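Local coordinates for protein xylan esterase 1 (Thermoanaerobacterium sp. 'JW/SL YS485', PDB 3FCY) that probably removes acetyl groups from xylan and possibly cephalosporin C, as an alpha/beta-hydrolase-fold esterase, and binds calcium, at residues Glu52-Ala57 against Lys280-Arg285; Ala308-Asn311 against Lys316-Ile319. One frame throughout, in Å; residues are numbered along the deposited sequence.

Interaction 1: Glu52-Ala57 against Lys280-Arg285; sequences EYWNRA and KNLAKR
Trp54 and Leu282 are the residues whose CA atoms come nearest, 9.2 Å apart; no hydrogen bond crosses between the segments, and every contact within 4.5 Å is between side chains. Residues 52-57 are regular helix, with Arg56 N bonded to Glu52 O and Ala57 N to Tyr53 O. Residues 280-285 pass from a weakly bonded helical turn into a 3-10 segment, where Arg285 N reaches Leu282 O. CD2 of Leu282 stands over the five-membered ring of Trp54, 3.8 Å from its centroid and 11° off the ring normal, a CH-pi contact with the two side chains at about a right angle. On the opposite indole face lies Tyr53 CE2, so the ring is clasped from both sides; its NE1 donates to Tyr276 O. Arg285, extended from CG to NE, brings NH2 to 4.1 Å from Trp54 CB in van der Waals contact; Asn55 OD1, 4.0 Å from NH2, is too far for a hydrogen bond, and the salt bridge of this guanidinium goes to Asp51. An alanine in place of Trp54 would probably leave Leu282 CD2 facing a gap and Tyr276 O without its indole donor. Helix 209-220 flanks the contact through Ala216, Ala219 and Leu220, helix 176-192 adds Phe181 against Leu282, and the contact itself joins helix 50-62, near the N terminus, to the short helix 279-282 before strand 289-295.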
loop_
_atom_site.group_PDB
_atom_site.type_symbol
_atom_site.label_atom_id
_atom_site.label_comp_id
_atom_site.label_asym_id
_atom_site.label_seq_id
_atom_site.Cartn_x
_atom_site.Cartn_y
_atom_site.Cartn_z
ATOM N N GLU A 52 -22.899 -14.131 -37.844
ATOM C CA GLU A 52 -23.893 -15.192 -37.735
ATOM C C GLU A 52 -24.271 -15.401 -36.272
ATOM O O GLU A 52 -25.443 -15.567 -35.936
ATOM C CB GLU A 52 -23.353 -16.504 -38.309
ATOM C CG GLU A 52 -22.965 -16.437 -39.777
ATOM C CD GLU A 52 -21.488 -16.158 -39.986
ATOM O OE1 GLU A 52 -21.010 -15.071 -39.585
ATOM O OE2 GLU A 52 -20.802 -17.037 -40.556
ATOM N N TYR A 53 -23.261 -15.394 -35.407
ATOM C CA TYR A 53 -23.459 -15.576 -33.969
ATOM C C TYR A 53 -24.481 -14.581 -33.437
ATOM O O TYR A 53 -25.444 -14.957 -32.766
ATOM C CB TYR A 53 -22.128 -15.378 -33.242
ATOM C CG TYR A 53 -22.212 -15.396 -31.729
ATOM C CD1 TYR A 53 -22.163 -16.599 -31.018
ATOM C CD2 TYR A 53 -22.285 -14.206 -31.005
ATOM C CE1 TYR A 53 -22.174 -16.610 -29.616
ATOM C CE2 TYR A 53 -22.301 -14.206 -29.605
ATOM C CZ TYR A 53 -22.240 -15.407 -28.920
ATOM O OH TYR A 53 -22.213 -15.405 -27.544
ATOM N N TRP A 54 -24.268 -13.306 -33.745
ATOM C CA TRP A 54 -25.164 -12.257 -33.283
ATOM C C TRP A 54 -26.522 -12.206 -33.975
ATOM O O TRP A 54 -27.519 -11.841 -33.347
ATOM C CB TRP A 54 -24.461 -10.898 -33.353
ATOM C CG TRP A 54 -23.557 -10.713 -32.188
ATOM C CD1 TRP A 54 -22.192 -10.733 -32.188
ATOM C CD2 TRP A 54 -23.959 -10.573 -30.819
ATOM N NE1 TRP A 54 -21.718 -10.618 -30.898
ATOM C CE2 TRP A 54 -22.782 -10.519 -30.040
ATOM C CE3 TRP A 54 -25.203 -10.494 -30.176
ATOM C CZ2 TRP A 54 -22.811 -10.388 -28.645
ATOM C CZ3 TRP A 54 -25.232 -10.367 -28.784
ATOM C CH2 TRP A 54 -24.041 -10.315 -28.037
ATOM N N ASN A 55 -26.578 -12.567 -35.256
ATOM C CA ASN A 55 -27.868 -12.572 -35.944
ATOM C C ASN A 55 -28.730 -13.645 -35.294
ATOM O O ASN A 55 -29.942 -13.493 -35.158
ATOM C CB ASN A 55 -27.702 -12.869 -37.435
ATOM C CG ASN A 55 -27.073 -11.719 -38.186
ATOM O OD1 ASN A 55 -27.313 -10.553 -37.864
ATOM N ND2 ASN A 55 -26.274 -12.034 -39.202
ATOM N N ARG A 56 -28.081 -14.731 -34.886
ATOM C CA ARG A 56 -28.750 -15.844 -34.224
ATOM C C ARG A 56 -29.266 -15.382 -32.860
ATOM O O ARG A 56 -30.410 -15.656 -32.487
ATOM C CB ARG A 56 -27.753 -16.988 -34.038
ATOM C CG ARG A 56 -28.289 -18.231 -33.351
ATOM C CD ARG A 56 -27.114 -19.108 -32.939
ATOM N NE ARG A 56 -26.150 -19.225 -34.030
ATOM C CZ ARG A 56 -24.840 -19.355 -33.863
ATOM N NH1 ARG A 56 -24.324 -19.386 -32.643
ATOM N NH2 ARG A 56 -24.042 -19.433 -34.919
ATOM N N ALA A 57 -28.411 -14.674 -32.124
ATOM C CA ALA A 57 -28.760 -14.165 -30.797
ATOM C C ALA A 57 -29.959 -13.228 -30.872
ATOM O O ALA A 57 -30.880 -13.322 -30.062
ATOM C CB ALA A 57 -27.563 -13.435 -30.188
ATOM N N LYS A 280 -15.643 -3.720 -29.202
ATOM C CA LYS A 280 -14.930 -3.110 -30.315
ATOM C C LYS A 280 -15.319 -3.834 -31.604
ATOM O O LYS A 280 -15.169 -3.284 -32.694
ATOM C CB LYS A 280 -13.412 -3.184 -30.111
ATOM C CG LYS A 280 -12.750 -4.386 -30.763
ATOM C CD LYS A 280 -11.249 -4.378 -30.554
ATOM C CE LYS A 280 -10.586 -5.477 -31.366
ATOM N NZ LYS A 280 -11.224 -6.803 -31.131
ATOM N N ASN A 281 -15.817 -5.065 -31.479
ATOM C CA ASN A 281 -16.223 -5.838 -32.654
ATOM C C ASN A 281 -17.651 -5.499 -33.080
ATOM O O ASN A 281 -17.993 -5.585 -34.260
ATOM C CB ASN A 281 -16.117 -7.347 -32.392
ATOM C CG ASN A 281 -14.675 -7.830 -32.267
ATOM O OD1 ASN A 281 -13.758 -7.251 -32.847
ATOM N ND2 ASN A 281 -14.476 -8.911 -31.520
ATOM N N LEU A 282 -18.483 -5.119 -32.117
ATOM C CA LEU A 282 -19.868 -4.753 -32.398
ATOM C C LEU A 282 -19.951 -3.302 -32.869
ATOM O O LEU A 282 -20.881 -2.916 -33.574
ATOM C CB LEU A 282 -20.722 -4.913 -31.134
ATOM C CG LEU A 282 -21.114 -6.318 -30.677
ATOM C CD1 LEU A 282 -21.787 -6.259 -29.308
ATOM C CD2 LEU A 282 -22.054 -6.930 -31.710
ATOM N N ALA A 283 -18.963 -2.509 -32.469
ATOM C CA ALA A 283 -18.903 -1.088 -32.785
ATOM C C ALA A 283 -19.240 -0.692 -34.221
ATOM O O ALA A 283 -19.849 0.354 -34.444
ATOM C CB ALA A 283 -17.533 -0.540 -32.411
ATOM N N LYS A 284 -18.859 -1.516 -35.190
ATOM C CA LYS A 284 -19.117 -1.192 -36.591
ATOM C C LYS A 284 -20.598 -1.136 -36.961
ATOM O O LYS A 284 -20.955 -0.580 -37.998
ATOM C CB LYS A 284 -18.402 -2.191 -37.507
ATOM C CG LYS A 284 -19.015 -3.578 -37.515
ATOM C CD LYS A 284 -18.234 -4.517 -38.416
ATOM C CE LYS A 284 -18.854 -5.908 -38.428
ATOM N NZ LYS A 284 -18.913 -6.498 -37.057
ATOM N N ARG A 285 -21.456 -1.696 -36.115
ATOM C CA ARG A 285 -22.894 -1.719 -36.385
ATOM C C ARG A 285 -23.654 -0.482 -35.940
ATOM O O ARG A 285 -24.770 -0.235 -36.400
ATOM C CB ARG A 285 -23.540 -2.928 -35.714
ATOM C CG ARG A 285 -22.994 -4.259 -36.166
ATOM C CD ARG A 285 -23.818 -5.379 -35.577
ATOM N NE ARG A 285 -23.455 -6.661 -36.161
ATOM C CZ ARG A 285 -24.278 -7.697 -36.245
ATOM N NH1 ARG A 285 -25.516 -7.602 -35.778
ATOM N NH2 ARG A 285 -23.862 -8.821 -36.810
#

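Interaction 2: Ala308-Asn311 against Lys316-Ile319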
loop_
_atom_site.group_PDB
_atom_site.type_symbol
_atom_site.label_atom_id
_atom_site.label_comp_id
_atom_site.label_asym_id
_atom_site.label_seq_id
_atom_site.Cartn_x
_atom_site.Cartn_y
_atom_site.Cartn_z
ATOM N N ALA A 308 -9.743 1.661 -29.307
ATOM C CA ALA A 308 -10.004 0.557 -30.222
ATOM C C ALA A 308 -11.499 0.516 -30.539
ATOM O O ALA A 308 -11.897 0.321 -31.687
ATOM C CB ALA A 308 -9.562 -0.764 -29.596
ATOM N N ALA A 309 -12.329 0.701 -29.518
ATOM C CA ALA A 309 -13.771 0.690 -29.720
ATOM C C ALA A 309 -14.155 1.925 -30.523
ATOM O O ALA A 309 -14.906 1.839 -31.487
ATOM C CB ALA A 309 -14.496 0.693 -28.380
ATOM N N TYR A 310 -13.626 3.074 -30.115
ATOM C CA TYR A 310 -13.902 4.336 -30.795
ATOM C C TYR A 310 -13.526 4.282 -32.280
ATOM O O TYR A 310 -14.292 4.720 -33.139
ATOM C CB TYR A 310 -13.118 5.469 -30.125
ATOM C CG TYR A 310 -13.305 6.817 -30.784
ATOM C CD1 TYR A 310 -14.490 7.536 -30.621
ATOM C CD2 TYR A 310 -12.304 7.367 -31.585
ATOM C CE1 TYR A 310 -14.675 8.773 -31.239
ATOM C CE2 TYR A 310 -12.477 8.602 -32.209
ATOM C CZ TYR A 310 -13.662 9.298 -32.030
ATOM O OH TYR A 310 -13.831 10.523 -32.631
ATOM N N ASN A 311 -12.350 3.738 -32.577
ATOM C CA ASN A 311 -11.881 3.668 -33.956
ATOM C C ASN A 311 -12.575 2.642 -34.840
ATOM O O ASN A 311 -12.304 2.571 -36.037
ATOM C CB ASN A 311 -10.363 3.458 -33.991
ATOM C CG ASN A 311 -9.602 4.693 -33.544
ATOM O OD1 ASN A 311 -10.001 5.821 -33.850
ATOM N ND2 ASN A 311 -8.500 4.493 -32.829
ATOM N N LYS A 316 -21.277 9.084 -36.973
ATOM C CA LYS A 316 -20.748 10.364 -36.512
ATOM C C LYS A 316 -20.261 10.154 -35.081
ATOM O O LYS A 316 -20.997 9.636 -34.240
ATOM C CB LYS A 316 -21.847 11.432 -36.576
ATOM C CG LYS A 316 -21.387 12.857 -36.286
ATOM C CD LYS A 316 -21.495 13.197 -34.812
ATOM C CE LYS A 316 -21.230 14.680 -34.572
ATOM N NZ LYS A 316 -21.544 15.085 -33.169
ATOM N N LYS A 317 -19.022 10.554 -34.806
ATOM C CA LYS A 317 -18.449 10.351 -33.478
ATOM C C LYS A 317 -17.429 11.405 -33.058
ATOM O O LYS A 317 -16.861 12.122 -33.887
ATOM C CB LYS A 317 -17.773 8.981 -33.432
ATOM C CG LYS A 317 -16.551 8.913 -34.345
ATOM C CD LYS A 317 -15.989 7.508 -34.475
ATOM C CE LYS A 317 -14.727 7.513 -35.324
ATOM N NZ LYS A 317 -14.164 6.148 -35.507
ATOM N N ASP A 318 -17.192 11.465 -31.750
ATOM C CA ASP A 318 -16.234 12.383 -31.151
ATOM C C ASP A 318 -15.795 11.795 -29.810
ATOM O O ASP A 318 -16.572 11.101 -29.143
ATOM C CB ASP A 318 -16.868 13.764 -30.935
ATOM C CG ASP A 318 -17.106 14.513 -32.243
ATOM O OD1 ASP A 318 -16.108 14.891 -32.900
ATOM O OD2 ASP A 318 -18.285 14.722 -32.617
ATOM N N ILE A 319 -14.551 12.061 -29.423
ATOM C CA ILE A 319 -14.036 11.558 -28.160
ATOM C C ILE A 319 -13.310 12.666 -27.392
ATOM O O ILE A 319 -12.492 13.405 -27.951
ATOM C CB ILE A 319 -13.097 10.335 -28.392
ATOM C CG1 ILE A 319 -12.804 9.636 -27.060
ATOM C CG2 ILE A 319 -11.799 10.775 -29.054
ATOM C CD1 ILE A 319 -12.096 8.312 -27.212
HETATM O O HOH W 1 -11.692 6.435 -36.289
#
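Lys317 lies along one face of the Tyr310 ring while Ile319 covers the other, and the lysine can be followed atom by atom. Lys317 CB starts 3.8 Å from Tyr310 CE1. Lys317 CG sits between the backbone N and the carbonyl carbon (chi1 67°), which directs the chain over the ring, and it meets Tyr310 OH at 3.6 Å. Beyond CG the chain is fully extended. Lys317 CD stands over the face in a CH-pi contact, 4.0 Å from the Tyr310 ring centroid, and CE continues past CZ and the backbone O of Tyr310. Lys317 NZ, at the tip, donates to Tyr310 O at 2.8 Å, tilted 25° from the carbonyl plane, and lies over the same ring as a cation-pi partner, 15° off its normal. It also donates to Ile313 O and to a water that in turn donates to Asn311 OD1, so three oxygens share the ammonium group, one of them the backbone oxygen of Tyr310. Asn311 ND2 donates to Tyr40 O.

The two segments belong to the beta-alpha-beta unit formed by strand 289-295, helix 303-310 and strand 317-322, a crossover of the alpha/beta-hydrolase sheet; the last of these strands is its outermost on this side within the chain. Lys316 and Asp318 pair with strand 289-295 through their backbones.

On the second ring face, Ile319 CB is 3.8 Å from the Tyr310 centroid, with CG2 near CZ and CD1 near CG. Between these two residues the strand passes the phenol end: Tyr310 OH is 3.4 Å from Asp318 CA, and Asp318 N lies in the ring plane at its edge. The Asp318 carboxylate forms a salt bridge to Lys316, with a weak hydrogen bond from Lys316 NZ to Asp318 OD2.

How the interactions relate
Along the chain, interaction 1 is complete before interaction 2 opens: residues 280-285 precede strand 289-295, and helix 303-310 follows that strand. The centres of the two contacts lie about 17 Å apart, yet their inner segments touch, with Ala283 CB 3.7 Å from Ala309 O and Lys280 CB 3.9 Å from Ala309 CA. Residues 280-285 thus pack on helix 50-62 in interaction 1 and, outside either contact, on helix 303-310. Interaction 2 carries the succession on, so helix 50-62, near the N terminus, is linked by packing to strand 317-322, the edge strand next to 289-295. The predicted charge-relay residue Asp298 lies in the connection between strand 289-295 and helix 303-310.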